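Local coordinates for protein S12 family peptidase (Streptomyces sp. 82F2, PDB 3WWX) that probably hydrolyses amide bonds with selectivity for D-configured substrates, as a serine-peptidase relative of the beta-lactamases, at residues Asp47-Gly52 with Ser321-Phe326; Ile72-Pro77 with Thr97-Leu102; Lys80-Val85 with Ala166-Glu171; Tyr131-Pro136 with Thr228-Ile233; Tyr212-Arg217 with Ala328-Asp333. One frame throughout, in Å; residues are numbered along the deposited sequence.

Contact 1: Asp47-Gly52 with Ser321-Phe326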
# COMPACT_ATOMS: atom_id res chain seq x y z
N ASP A 47 -16.94 -2.78 6.57
CA ASP A 47 -16.18 -3.96 6.12
C ASP A 47 -14.68 -3.72 6.23
O ASP A 47 -14.15 -2.65 5.87
CB ASP A 47 -16.52 -4.37 4.69
CG ASP A 47 -17.85 -5.11 4.57
OD1 ASP A 47 -18.52 -5.34 5.61
OD2 ASP A 47 -18.21 -5.43 3.42
N ARG A 48 -14.01 -4.76 6.71
CA ARG A 48 -12.56 -4.79 6.78
C ARG A 48 -12.05 -5.50 5.55
O ARG A 48 -12.69 -6.43 5.04
CB ARG A 48 -12.13 -5.50 8.07
CG ARG A 48 -12.62 -4.74 9.32
CD ARG A 48 -12.25 -5.34 10.68
NE ARG A 48 -12.89 -4.54 11.73
CZ ARG A 48 -12.74 -4.71 13.04
NH1 ARG A 48 -11.95 -5.63 13.52
NH2 ARG A 48 -13.38 -3.91 13.88
N TYR A 49 -10.90 -5.08 5.06
CA TYR A 49 -10.35 -5.58 3.82
C TYR A 49 -8.84 -5.53 3.83
O TYR A 49 -8.22 -4.79 4.61
CB TYR A 49 -10.93 -4.80 2.62
CG TYR A 49 -10.97 -3.29 2.78
CD1 TYR A 49 -12.08 -2.66 3.31
CD2 TYR A 49 -9.91 -2.49 2.39
CE1 TYR A 49 -12.14 -1.28 3.43
CE2 TYR A 49 -9.95 -1.11 2.54
CZ TYR A 49 -11.08 -0.51 3.05
OH TYR A 49 -11.14 0.88 3.16
N ARG A 50 -8.25 -6.34 2.97
CA ARG A 50 -6.82 -6.36 2.75
C ARG A 50 -6.43 -5.09 2.02
O ARG A 50 -6.82 -4.90 0.86
CB ARG A 50 -6.45 -7.60 1.93
CG ARG A 50 -6.84 -8.91 2.62
CD ARG A 50 -6.19 -10.10 1.90
NE ARG A 50 -6.71 -11.37 2.42
CZ ARG A 50 -6.33 -11.91 3.57
NH1 ARG A 50 -5.39 -11.36 4.31
NH2 ARG A 50 -6.89 -13.03 3.99
N VAL A 51 -5.67 -4.22 2.67
CA VAL A 51 -5.36 -2.91 2.08
C VAL A 51 -4.20 -2.97 1.08
O VAL A 51 -3.86 -1.95 0.45
CB VAL A 51 -5.08 -1.85 3.15
CG1 VAL A 51 -6.19 -1.83 4.17
CG2 VAL A 51 -3.73 -2.09 3.84
N GLY A 52 -3.62 -4.15 0.91
CA GLY A 52 -2.51 -4.28 -0.02
C GLY A 52 -1.43 -3.24 0.18
O GLY A 52 -1.02 -2.97 1.30
N SER A 321 -10.51 13.66 3.87
CA SER A 321 -10.06 12.29 3.65
C SER A 321 -11.11 11.40 2.98
O SER A 321 -12.31 11.67 3.03
CB SER A 321 -9.65 11.67 4.98
OG SER A 321 -10.71 11.71 5.91
N LEU A 322 -10.60 10.31 2.41
CA LEU A 322 -11.41 9.30 1.73
C LEU A 322 -10.68 7.97 1.82
O LEU A 322 -9.46 7.93 1.67
CB LEU A 322 -11.56 9.69 0.27
CG LEU A 322 -12.16 8.65 -0.71
CD1 LEU A 322 -13.63 8.39 -0.44
CD2 LEU A 322 -11.93 9.09 -2.17
N ALA A 323 -11.41 6.89 2.03
CA ALA A 323 -10.82 5.55 1.89
C ALA A 323 -11.90 4.60 1.46
O ALA A 323 -13.07 4.82 1.74
CB ALA A 323 -10.19 5.08 3.21
N GLY A 324 -11.53 3.55 0.76
CA GLY A 324 -12.53 2.59 0.32
C GLY A 324 -11.95 1.37 -0.34
O GLY A 324 -10.74 1.23 -0.47
N ASN A 325 -12.85 0.50 -0.81
CA ASN A 325 -12.45 -0.81 -1.30
C ASN A 325 -13.45 -1.37 -2.30
O ASN A 325 -14.68 -1.24 -2.10
CB ASN A 325 -12.30 -1.78 -0.12
CG ASN A 325 -11.79 -3.16 -0.56
OD1 ASN A 325 -12.55 -4.12 -0.66
ND2 ASN A 325 -10.50 -3.25 -0.83
N PHE A 326 -12.92 -2.02 -3.33
CA PHE A 326 -13.69 -2.88 -4.22
C PHE A 326 -13.26 -4.31 -3.96
O PHE A 326 -12.06 -4.59 -3.88
CB PHE A 326 -13.37 -2.57 -5.69
CG PHE A 326 -13.62 -1.14 -6.11
CD1 PHE A 326 -14.61 -0.38 -5.53
CD2 PHE A 326 -12.86 -0.59 -7.12
CE1 PHE A 326 -14.84 0.93 -5.95
CE2 PHE A 326 -13.08 0.72 -7.55
CZ PHE A 326 -14.08 1.47 -6.96
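Tyr49 and Asn325 mark the closest approach of two strands that are not sheet partners, their CA atoms 7.3 Å apart. Segment 321-326 belongs to strand 320-326 of the large antiparallel sheet of this beta-lactamase-type fold, whereas 49-50 is a short strand paired with 241-242. Side chains, not backbone bonds, therefore join the two. The Tyr49 ring is laid against Asn325 so that CB of Asn325 stands 3.3 Å above the ring centroid, only 2° off the normal, a CH-pi contact over the face. With CG anti to the backbone N (chi1 -176°), the amide of Asn325 runs back over the ring toward Tyr49 CB, and ring and amide planes lie 15° apart, stacked. ND2 of Asn325 comes 3.4 Å from CD2 of Tyr49. The amide is fixed from outside the pair: ND2 bonds to Ser308 and Ser310, and OD1 accepts from Arg43, which accounts for its polar atoms in a buried setting. Leu247 of helix 244-255 packs against both Tyr49 and Ala323. At the far end of the ring, Tyr49 OH is hydrogen-bonded to Ser244 and passes 3.6 Å from CA of Gly324.

Contact 2: Ile72-Pro77 with Thr97-Leu102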
# COMPACT_ATOMS: atom_id res chain seq x y z
N ILE A 72 18.87 5.68 12.43
CA ILE A 72 19.24 5.35 11.07
C ILE A 72 19.21 6.62 10.22
O ILE A 72 18.42 7.52 10.49
CB ILE A 72 18.28 4.29 10.48
CG1 ILE A 72 18.61 4.00 9.02
CG2 ILE A 72 16.82 4.76 10.61
CD1 ILE A 72 17.99 2.69 8.51
N ASP A 73 20.08 6.68 9.22
CA ASP A 73 20.05 7.73 8.21
C ASP A 73 19.52 7.06 6.95
O ASP A 73 20.09 6.09 6.47
CB ASP A 73 21.47 8.27 8.00
CG ASP A 73 21.53 9.46 7.05
OD1 ASP A 73 20.71 9.59 6.13
OD2 ASP A 73 22.46 10.28 7.21
N LEU A 74 18.40 7.55 6.41
CA LEU A 74 17.85 6.91 5.21
C LEU A 74 18.77 7.01 3.99
O LEU A 74 18.59 6.27 3.01
CB LEU A 74 16.47 7.45 4.89
CG LEU A 74 15.45 7.29 6.02
CD1 LEU A 74 14.13 7.86 5.57
CD2 LEU A 74 15.28 5.85 6.47
N ASP A 75 19.78 7.88 4.03
CA ASP A 75 20.75 7.91 2.95
C ASP A 75 21.89 6.92 3.16
O ASP A 75 22.79 6.85 2.33
CB ASP A 75 21.26 9.33 2.71
CG ASP A 75 20.16 10.25 2.25
OD1 ASP A 75 19.45 9.87 1.30
OD2 ASP A 75 19.99 11.33 2.84
N ASP A 76 21.82 6.14 4.24
CA ASP A 76 22.73 5.00 4.43
C ASP A 76 22.58 4.00 3.27
O ASP A 76 21.46 3.76 2.79
CB ASP A 76 22.40 4.22 5.72
CG ASP A 76 22.84 4.92 7.00
OD1 ASP A 76 23.73 5.81 6.95
OD2 ASP A 76 22.31 4.54 8.07
N PRO A 77 23.67 3.38 2.84
CA PRO A 77 23.52 2.25 1.91
C PRO A 77 22.77 1.09 2.54
O PRO A 77 22.89 0.82 3.73
CB PRO A 77 24.97 1.83 1.61
CG PRO A 77 25.81 2.99 2.01
CD PRO A 77 25.09 3.68 3.12
N THR A 97 20.49 3.27 -1.51
CA THR A 97 20.20 3.76 -0.16
C THR A 97 18.80 3.35 0.29
O THR A 97 17.96 2.94 -0.52
CB THR A 97 20.27 5.29 -0.09
OG1 THR A 97 19.20 5.87 -0.85
CG2 THR A 97 21.59 5.79 -0.66
N VAL A 98 18.57 3.42 1.60
CA VAL A 98 17.27 3.06 2.15
C VAL A 98 16.21 4.00 1.56
O VAL A 98 15.10 3.55 1.23
CB VAL A 98 17.28 3.08 3.69
CG1 VAL A 98 15.92 2.76 4.25
CG2 VAL A 98 18.31 2.10 4.23
N ARG A 99 16.54 5.27 1.37
CA ARG A 99 15.61 6.23 0.76
C ARG A 99 15.17 5.77 -0.62
O ARG A 99 14.01 5.89 -0.98
CB ARG A 99 16.24 7.62 0.66
CG ARG A 99 15.27 8.73 0.23
CD ARG A 99 15.98 10.11 0.06
NE ARG A 99 16.71 10.45 1.27
CZ ARG A 99 16.15 10.83 2.41
NH1 ARG A 99 14.83 10.99 2.51
NH2 ARG A 99 16.91 11.08 3.48
N GLN A 100 16.11 5.24 -1.41
CA GLN A 100 15.79 4.77 -2.75
C GLN A 100 14.88 3.54 -2.75
O GLN A 100 14.12 3.35 -3.70
CB GLN A 100 17.09 4.51 -3.52
CG GLN A 100 17.86 5.77 -3.83
CD GLN A 100 19.23 5.50 -4.42
OE1 GLN A 100 19.88 4.52 -4.07
NE2 GLN A 100 19.65 6.37 -5.33
N LEU A 101 14.93 2.74 -1.70
CA LEU A 101 13.91 1.69 -1.52
C LEU A 101 12.55 2.34 -1.39
O LEU A 101 11.59 1.94 -2.05
CB LEU A 101 14.17 0.86 -0.26
CG LEU A 101 15.54 0.17 -0.09
CD1 LEU A 101 15.57 -0.58 1.21
CD2 LEU A 101 15.82 -0.76 -1.28
N LEU A 102 12.46 3.36 -0.54
CA LEU A 102 11.16 3.89 -0.16
C LEU A 102 10.45 4.69 -1.24
O LEU A 102 9.22 4.80 -1.22
CB LEU A 102 11.29 4.73 1.11
CG LEU A 102 11.77 3.98 2.33
CD1 LEU A 102 12.02 4.99 3.45
CD2 LEU A 102 10.79 2.90 2.78
O HOH W 1 19.62 8.57 -1.11
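The guanidinium of Arg99 has CB of Leu74 over one face, 3.9 Å above its plane and offset toward the rim, while the Asp75 carboxylate lies at its edge. The grip is side-on: NE donates to Asp75 OD1 at 2.8 Å and NH2 to OD2 at 3.2 Å. Both acceptors lie near the guanidinium plane, yet the carboxylate is turned 49° against it, so NH2 meets OD2 from above the carboxylate plane. A bend at chi3 (-53°) brings the end of Arg99 round to this position, and NH1 forms a further salt bridge with Glu267. A water donates to Asp75 OD1 and also bonds Thr97 OG1. On the buried side of the turn, Leu74 CD2 packs 3.9 Å from Val98 CG1, and CD1 reaches Leu102. Backbone bonds run from Arg99 N to Leu74 O and from Val98 N to Asp76 O, the latter 3.1 Å long. Thus a type I turn, Asp73-Asp76, with an Asx turn at Asp73, docks on a helix N terminus closed by the Thr97-Gln100 capping box.

Contact 3: Lys80-Val85 with Ala166-Glu171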
# COMPACT_ATOMS: atom_id res chain seq x y z
N LYS A 80 24.79 -1.41 4.60
CA LYS A 80 25.10 -1.13 6.00
C LYS A 80 24.20 -1.91 6.94
O LYS A 80 24.63 -2.44 7.96
CB LYS A 80 24.97 0.37 6.27
CG LYS A 80 25.30 0.79 7.69
CD LYS A 80 25.37 2.31 7.78
CE LYS A 80 25.86 2.78 9.14
NZ LYS A 80 24.88 2.48 10.20
N TRP A 81 22.91 -1.98 6.58
CA TRP A 81 21.91 -2.58 7.43
C TRP A 81 21.63 -4.04 7.10
O TRP A 81 21.27 -4.80 7.99
CB TRP A 81 20.62 -1.75 7.34
CG TRP A 81 20.85 -0.42 7.95
CD1 TRP A 81 21.15 0.74 7.31
CD2 TRP A 81 20.90 -0.16 9.34
NE1 TRP A 81 21.36 1.74 8.24
CE2 TRP A 81 21.21 1.21 9.49
CE3 TRP A 81 20.70 -0.94 10.47
CZ2 TRP A 81 21.33 1.81 10.74
CZ3 TRP A 81 20.82 -0.33 11.73
CH2 TRP A 81 21.12 1.02 11.85
N LEU A 82 21.78 -4.40 5.82
CA LEU A 82 21.52 -5.76 5.34
C LEU A 82 22.73 -6.30 4.57
O LEU A 82 22.67 -6.51 3.36
CB LEU A 82 20.28 -5.77 4.43
CG LEU A 82 18.99 -5.21 5.02
CD1 LEU A 82 17.91 -5.25 3.96
CD2 LEU A 82 18.54 -5.96 6.26
N PRO A 83 23.84 -6.52 5.26
CA PRO A 83 25.07 -6.92 4.55
C PRO A 83 24.91 -8.21 3.75
O PRO A 83 24.39 -9.19 4.27
CB PRO A 83 26.10 -7.10 5.68
CG PRO A 83 25.34 -7.07 6.95
CD PRO A 83 24.04 -6.37 6.71
N GLY A 84 25.34 -8.15 2.49
CA GLY A 84 25.29 -9.29 1.59
C GLY A 84 23.93 -9.66 1.02
O GLY A 84 23.85 -10.57 0.21
N VAL A 85 22.88 -8.95 1.41
CA VAL A 85 21.52 -9.36 1.05
C VAL A 85 21.16 -8.94 -0.37
O VAL A 85 20.50 -9.69 -1.08
CB VAL A 85 20.50 -8.78 2.05
CG1 VAL A 85 19.03 -9.06 1.62
CG2 VAL A 85 20.75 -9.36 3.42
N ALA A 166 12.75 -2.88 3.10
CA ALA A 166 12.55 -1.84 4.10
C ALA A 166 12.10 -2.46 5.43
O ALA A 166 12.54 -2.03 6.51
CB ALA A 166 11.54 -0.84 3.60
N GLY A 167 11.22 -3.46 5.39
CA GLY A 167 10.83 -4.17 6.58
C GLY A 167 12.01 -4.85 7.25
O GLY A 167 12.11 -4.87 8.48
N MET A 168 12.89 -5.43 6.46
CA MET A 168 14.07 -6.08 7.01
C MET A 168 14.98 -5.05 7.70
O MET A 168 15.59 -5.37 8.74
CB MET A 168 14.82 -6.83 5.91
CG MET A 168 14.06 -8.03 5.42
SD MET A 168 14.69 -8.74 3.89
CE MET A 168 16.25 -9.36 4.44
N VAL A 169 15.05 -3.84 7.17
CA VAL A 169 15.86 -2.78 7.79
C VAL A 169 15.25 -2.43 9.14
O VAL A 169 15.96 -2.25 10.13
CB VAL A 169 15.96 -1.54 6.89
CG1 VAL A 169 16.64 -0.39 7.62
CG2 VAL A 169 16.70 -1.87 5.61
N ILE A 170 13.92 -2.32 9.19
CA ILE A 170 13.23 -2.01 10.45
C ILE A 170 13.58 -3.06 11.49
O ILE A 170 13.89 -2.73 12.64
CB ILE A 170 11.70 -1.93 10.28
CG1 ILE A 170 11.31 -0.71 9.44
CG2 ILE A 170 11.01 -1.86 11.64
CD1 ILE A 170 9.82 -0.72 8.98
N GLU A 171 13.55 -4.32 11.09
CA GLU A 171 13.86 -5.40 12.01
C GLU A 171 15.31 -5.28 12.51
O GLU A 171 15.57 -5.53 13.69
CB GLU A 171 13.61 -6.78 11.39
CG GLU A 171 13.86 -7.89 12.41
CD GLU A 171 13.36 -9.27 12.01
OE1 GLU A 171 13.96 -10.24 12.51
OE2 GLU A 171 12.39 -9.39 11.25
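Met168 can be followed outward from helix 160-174 to the loop that leaves the short helix 78-81. Its CB meets the fork of Leu82, 3.8 Å from CD2 and slightly farther from CD1, the two side chains crossing at about a right angle. CG packs against CB of Pro136, at the start of helix 136-144; beyond the sulfur a turn at chi3 (68°) points CE at Val85, whose CG1 it meets tip to tip at 4.0 Å. Leu82 is shared between two neighbouring helix residues: besides Met168, its CD1 lies 4.0 Å from CG2 of Val169, again in a crossing near a right angle. The other branch of Val169, CG1, is anti to the backbone N (chi1 172°) and comes 4.2 Å from CB of Trp81. The indole beyond that CB leads away from 166-171 and packs farther along the same helix, on Val173; its NE1 is hydrogen-bonded to Asp76. Around the patch, Val140 touches both Val85 and Met168, and Ile72 touches Val169. Lys172 adds a polar tie close by, its NZ bonding to the carbonyl of Trp81. Across the two segments the side-chain contacts are all between carbon atoms, and apart from the carbonyl O of Met168, which lies near Leu82 CD2, nothing polar takes part; the loop is probably seated by the fit of branched side chains and the exclusion of water, with little directional constraint.

Contact 4: Tyr131-Pro136 with Thr228-Ile233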
# COMPACT_ATOMS: atom_id res chain seq x y z
N TYR A 131 -1.76 -20.62 0.88
CA TYR A 131 -1.47 -20.61 2.31
C TYR A 131 0.02 -20.81 2.62
O TYR A 131 0.40 -20.88 3.80
CB TYR A 131 -2.33 -21.64 3.05
CG TYR A 131 -3.81 -21.40 2.85
CD1 TYR A 131 -4.38 -20.17 3.18
CD2 TYR A 131 -4.64 -22.37 2.35
CE1 TYR A 131 -5.72 -19.93 3.02
CE2 TYR A 131 -5.99 -22.14 2.18
CZ TYR A 131 -6.52 -20.92 2.49
OH TYR A 131 -7.85 -20.67 2.31
N ASP A 132 0.85 -20.87 1.59
CA ASP A 132 2.30 -21.05 1.78
C ASP A 132 2.91 -19.84 2.49
O ASP A 132 2.49 -18.68 2.27
CB ASP A 132 3.01 -21.22 0.44
CG ASP A 132 2.69 -22.54 -0.25
OD1 ASP A 132 1.90 -23.35 0.26
OD2 ASP A 132 3.23 -22.70 -1.35
N THR A 133 3.87 -20.11 3.36
CA THR A 133 4.60 -19.07 4.06
C THR A 133 5.85 -18.68 3.31
O THR A 133 6.67 -19.54 2.96
CB THR A 133 4.96 -19.51 5.49
OG1 THR A 133 3.75 -19.63 6.25
CG2 THR A 133 5.86 -18.48 6.16
N TRP A 134 5.97 -17.38 3.08
CA TRP A 134 7.12 -16.79 2.43
C TRP A 134 7.85 -15.93 3.42
O TRP A 134 7.29 -14.93 3.90
CB TRP A 134 6.69 -15.90 1.25
CG TRP A 134 5.94 -16.61 0.19
CD1 TRP A 134 4.62 -16.94 0.21
CD2 TRP A 134 6.46 -17.10 -1.04
NE1 TRP A 134 4.28 -17.60 -0.94
CE2 TRP A 134 5.39 -17.70 -1.74
CE3 TRP A 134 7.72 -17.07 -1.64
CZ2 TRP A 134 5.55 -18.28 -2.99
CZ3 TRP A 134 7.88 -17.65 -2.88
CH2 TRP A 134 6.81 -18.24 -3.55
N THR A 135 9.10 -16.26 3.71
CA THR A 135 9.90 -15.38 4.54
C THR A 135 10.35 -14.16 3.74
O THR A 135 10.47 -14.21 2.52
CB THR A 135 11.15 -16.07 5.07
OG1 THR A 135 12.00 -16.44 3.98
CG2 THR A 135 10.78 -17.31 5.88
N PRO A 136 10.60 -13.04 4.42
CA PRO A 136 11.14 -11.90 3.68
C PRO A 136 12.40 -12.26 2.92
O PRO A 136 12.54 -11.87 1.76
CB PRO A 136 11.39 -10.86 4.77
CG PRO A 136 10.32 -11.19 5.82
CD PRO A 136 10.24 -12.71 5.80
N THR A 228 -9.45 -15.80 1.82
CA THR A 228 -8.41 -16.31 2.69
C THR A 228 -7.12 -16.62 1.93
O THR A 228 -7.13 -17.26 0.89
CB THR A 228 -8.87 -17.56 3.44
OG1 THR A 228 -9.27 -18.56 2.49
CG2 THR A 228 -10.03 -17.23 4.35
N LEU A 229 -6.02 -16.14 2.48
CA LEU A 229 -4.68 -16.34 1.91
C LEU A 229 -3.66 -15.98 2.99
O LEU A 229 -3.97 -15.21 3.90
CB LEU A 229 -4.46 -15.48 0.64
CG LEU A 229 -4.62 -13.95 0.77
CD1 LEU A 229 -3.34 -13.26 1.26
CD2 LEU A 229 -5.06 -13.37 -0.56
N ASN A 230 -2.46 -16.53 2.86
CA ASN A 230 -1.33 -16.22 3.73
C ASN A 230 -0.69 -14.92 3.25
O ASN A 230 -0.13 -14.88 2.16
CB ASN A 230 -0.33 -17.37 3.68
CG ASN A 230 0.82 -17.21 4.65
OD1 ASN A 230 1.34 -16.10 4.88
ND2 ASN A 230 1.26 -18.33 5.23
N PRO A 231 -0.79 -13.83 4.05
CA PRO A 231 -0.35 -12.52 3.57
C PRO A 231 1.15 -12.32 3.51
O PRO A 231 1.58 -11.22 3.12
CB PRO A 231 -0.95 -11.54 4.59
CG PRO A 231 -1.89 -12.32 5.39
CD PRO A 231 -1.49 -13.73 5.34
N SER A 232 1.92 -13.35 3.87
CA SER A 232 3.37 -13.23 3.78
C SER A 232 3.87 -13.07 2.34
O SER A 232 5.03 -12.71 2.14
CB SER A 232 4.05 -14.41 4.48
OG SER A 232 3.80 -15.63 3.81
N ILE A 233 3.03 -13.34 1.35
CA ILE A 233 3.39 -12.99 -0.02
C ILE A 233 3.69 -11.49 -0.17
O ILE A 233 4.40 -11.10 -1.09
CB ILE A 233 2.29 -13.35 -1.03
CG1 ILE A 233 0.94 -12.78 -0.63
CG2 ILE A 233 2.22 -14.87 -1.24
CD1 ILE A 233 -0.11 -12.80 -1.76
O HOH W 2 6.99 -12.15 3.93
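Asn230 and Ser232 make the central bonds to segment 131-136. With CG anti to the backbone N (chi1 -174°), the Asn230 amide reaches across, and ND2 donates to the carbonyl O of Tyr131, standing 61° out of that carbonyl's plane, and to OG1 of Thr133, each at 3.0 Å. Ser232 OG accepts from Trp134 N at 2.9 Å in an almost straight bond (177°). At the start of both segments Tyr131 OH and Thr228 OG1 share a short hydrogen bond of 2.5 Å. The Trp134 indole touches CG2 of Ile233, 3.4 Å from NE1. The loop between helices 126-129 and 136-144 is thus joined to the one after strand 224-225. Behind these contacts, Asn230 OD1 takes two bonds from Ser232: the backbone N lies in the carbonyl plane, closing an Asx turn that leads into the 3-10 segment 231-233, and OG donates from above it. Both amide ends are thereby engaged, which fixes the flip of Asn230. Farther out, Phe117 meets Trp134 edge-to-face, and Val121 packs on Trp134 and Ile233.

Contact 5: Tyr212-Arg217 with Ala328-Asp333. With DIA (octane 1,8-diamine), chain B.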
# COMPACT_ATOMS: atom_id res chain seq x y z
N TYR A 212 -12.99 -11.35 -4.36
CA TYR A 212 -13.10 -12.13 -5.58
C TYR A 212 -12.01 -11.77 -6.59
O TYR A 212 -11.67 -10.59 -6.77
CB TYR A 212 -14.45 -11.89 -6.25
CG TYR A 212 -15.65 -12.24 -5.40
CD1 TYR A 212 -16.10 -13.56 -5.30
CD2 TYR A 212 -16.35 -11.26 -4.71
CE1 TYR A 212 -17.21 -13.88 -4.54
CE2 TYR A 212 -17.46 -11.57 -3.94
CZ TYR A 212 -17.89 -12.88 -3.87
OH TYR A 212 -19.01 -13.19 -3.13
N SER A 213 -11.51 -12.80 -7.28
CA SER A 213 -10.48 -12.63 -8.30
C SER A 213 -10.66 -13.61 -9.44
O SER A 213 -11.23 -14.68 -9.26
CB SER A 213 -9.10 -12.88 -7.67
OG SER A 213 -8.04 -12.65 -8.59
N LYS A 214 -10.19 -13.23 -10.62
CA LYS A 214 -10.09 -14.17 -11.73
C LYS A 214 -8.72 -14.84 -11.87
O LYS A 214 -8.58 -15.76 -12.65
CB LYS A 214 -10.51 -13.49 -13.04
CG LYS A 214 -11.98 -13.09 -13.04
CD LYS A 214 -12.40 -12.40 -14.34
CE LYS A 214 -13.87 -12.03 -14.29
NZ LYS A 214 -14.29 -11.26 -15.50
N LEU A 215 -7.73 -14.42 -11.10
CA LEU A 215 -6.41 -15.07 -11.14
C LEU A 215 -5.92 -15.15 -12.60
O LEU A 215 -5.30 -16.13 -13.03
CB LEU A 215 -6.49 -16.48 -10.54
CG LEU A 215 -6.99 -16.57 -9.10
CD1 LEU A 215 -7.07 -18.03 -8.63
CD2 LEU A 215 -6.12 -15.79 -8.14
N SER A 216 -6.23 -14.11 -13.37
CA SER A 216 -6.10 -14.19 -14.83
C SER A 216 -6.65 -12.94 -15.48
O SER A 216 -7.24 -12.09 -14.81
CB SER A 216 -6.87 -15.40 -15.36
OG SER A 216 -7.07 -15.33 -16.76
N ARG A 217 -6.46 -12.86 -16.80
CA ARG A 217 -6.93 -11.73 -17.61
C ARG A 217 -7.79 -12.23 -18.77
O ARG A 217 -8.41 -13.29 -18.69
CB ARG A 217 -5.73 -10.93 -18.14
N ALA A 328 -13.53 -6.83 -6.06
CA ALA A 328 -13.11 -7.52 -7.28
C ALA A 328 -11.84 -6.85 -7.70
O ALA A 328 -11.71 -5.62 -7.61
CB ALA A 328 -14.15 -7.40 -8.36
N ASP A 329 -10.89 -7.62 -8.19
CA ASP A 329 -9.62 -7.03 -8.60
C ASP A 329 -9.52 -6.84 -10.11
O ASP A 329 -8.46 -6.45 -10.61
CB ASP A 329 -8.44 -7.82 -8.06
CG ASP A 329 -8.47 -9.28 -8.44
OD1 ASP A 329 -9.15 -9.65 -9.42
OD2 ASP A 329 -7.79 -10.07 -7.75
N TRP A 330 -10.62 -7.07 -10.83
CA TRP A 330 -10.66 -6.99 -12.29
C TRP A 330 -11.58 -5.89 -12.80
O TRP A 330 -11.69 -5.68 -14.02
CB TRP A 330 -11.11 -8.32 -12.90
CG TRP A 330 -12.58 -8.61 -12.70
CD1 TRP A 330 -13.63 -8.18 -13.47
CD2 TRP A 330 -13.17 -9.37 -11.64
NE1 TRP A 330 -14.82 -8.61 -12.96
CE2 TRP A 330 -14.57 -9.36 -11.83
CE3 TRP A 330 -12.65 -10.06 -10.54
CZ2 TRP A 330 -15.44 -9.99 -10.98
CZ3 TRP A 330 -13.52 -10.70 -9.70
CH2 TRP A 330 -14.89 -10.67 -9.92
N ALA A 331 -12.25 -5.19 -11.89
CA ALA A 331 -13.26 -4.22 -12.26
C ALA A 331 -13.31 -3.09 -11.26
O ALA A 331 -12.83 -3.22 -10.14
CB ALA A 331 -14.60 -4.88 -12.36
N GLY A 332 -13.93 -1.98 -11.69
CA GLY A 332 -14.08 -0.81 -10.86
C GLY A 332 -12.94 0.17 -11.06
O GLY A 332 -11.77 -0.20 -11.04
N ASP A 333 -13.30 1.42 -11.23
CA ASP A 333 -12.35 2.51 -11.43
C ASP A 333 -12.23 3.32 -10.14
O ASP A 333 -13.11 4.10 -9.79
CB ASP A 333 -12.86 3.36 -12.59
CG ASP A 333 -11.89 4.44 -13.00
OD1 ASP A 333 -11.05 4.83 -12.18
OD2 ASP A 333 -11.97 4.90 -14.16
N1 DIA B . -4.30 -12.35 -10.25
C1 DIA B . -4.24 -12.64 -8.86
C2 DIA B . -4.60 -11.53 -7.89
C3 DIA B . -4.22 -10.16 -8.34
C4 DIA B . -3.20 -9.41 -7.51
C5 DIA B . -3.73 -8.10 -7.00
C6 DIA B . -4.37 -7.23 -8.05
C7 DIA B . -5.02 -6.02 -7.44
C8 DIA B . -5.43 -5.10 -8.56
N8 DIA B . -6.45 -4.24 -8.07
O HOH W 3 -8.55 -10.97 -11.53
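Lys214 lies across one face of the Trp330 indole, its extended chain crossing the ring system at about a right angle. CE sits 3.7 Å from the centroid of the five-membered ring and 8° off its normal, a CH-pi contact, and NZ follows at 3.9 Å as a cation-pi partner. The opposite face of the indole is taken by CB of Ala328, so the indole lies between Lys214 from across the contact and Ala328 of its own segment. Tyr212 adds its CB, 3.8 Å from CZ3 of Trp330. Next to the indole is the polar pair that faces the ligand. Ser213 OG donates to Asp329 OD2 at 2.7 Å, on the syn side of the carboxylate, and accepts from Leu215 N, which makes an ST turn. Asp329 OD2 also accepts from Gly307 N, and a water links OD1 to Lys214 N, so both carboxylate oxygens are engaged. The bound octane 1,8-diamine runs past this pair: its C2 is 3.5 Å from Asp329 OD2, and its C1 lies 3.7 Å from CD2 of Leu215. Ser213, Leu215 and Asp329 thus form part of the diamine pocket. The backbones meet in a single bridge, Tyr212 with Ala328. Strand 212-213 is paired on its own account with 224-225, while 328-333 connects strand 320-326 of the large sheet to helix 334-343.

From the N terminus, 47-52 opens the longest loop, closed when contact 1 reaches strand 320-326; contacts 2, 3 and 4 all fall within it. Contact 2 closes first, a short loop between 72-77 and 97-102. Contact 3 starts inside that loop and ends on helix 160-174, so the two cross; they also touch. Contact 4 opens before contact 3 closes and crosses it in turn. Contact 5 crosses both 4 and 1, closing on 328-333 just after strand 320-326, where Phe326 packs on Gly332. Contacts 2 and 3 lie among the helices; contact 1 ties strand 49-50 to the large sheet, contact 5 ties strand 212-213 to the connection that follows it, and contact 4 touches contact 1 through Arg50.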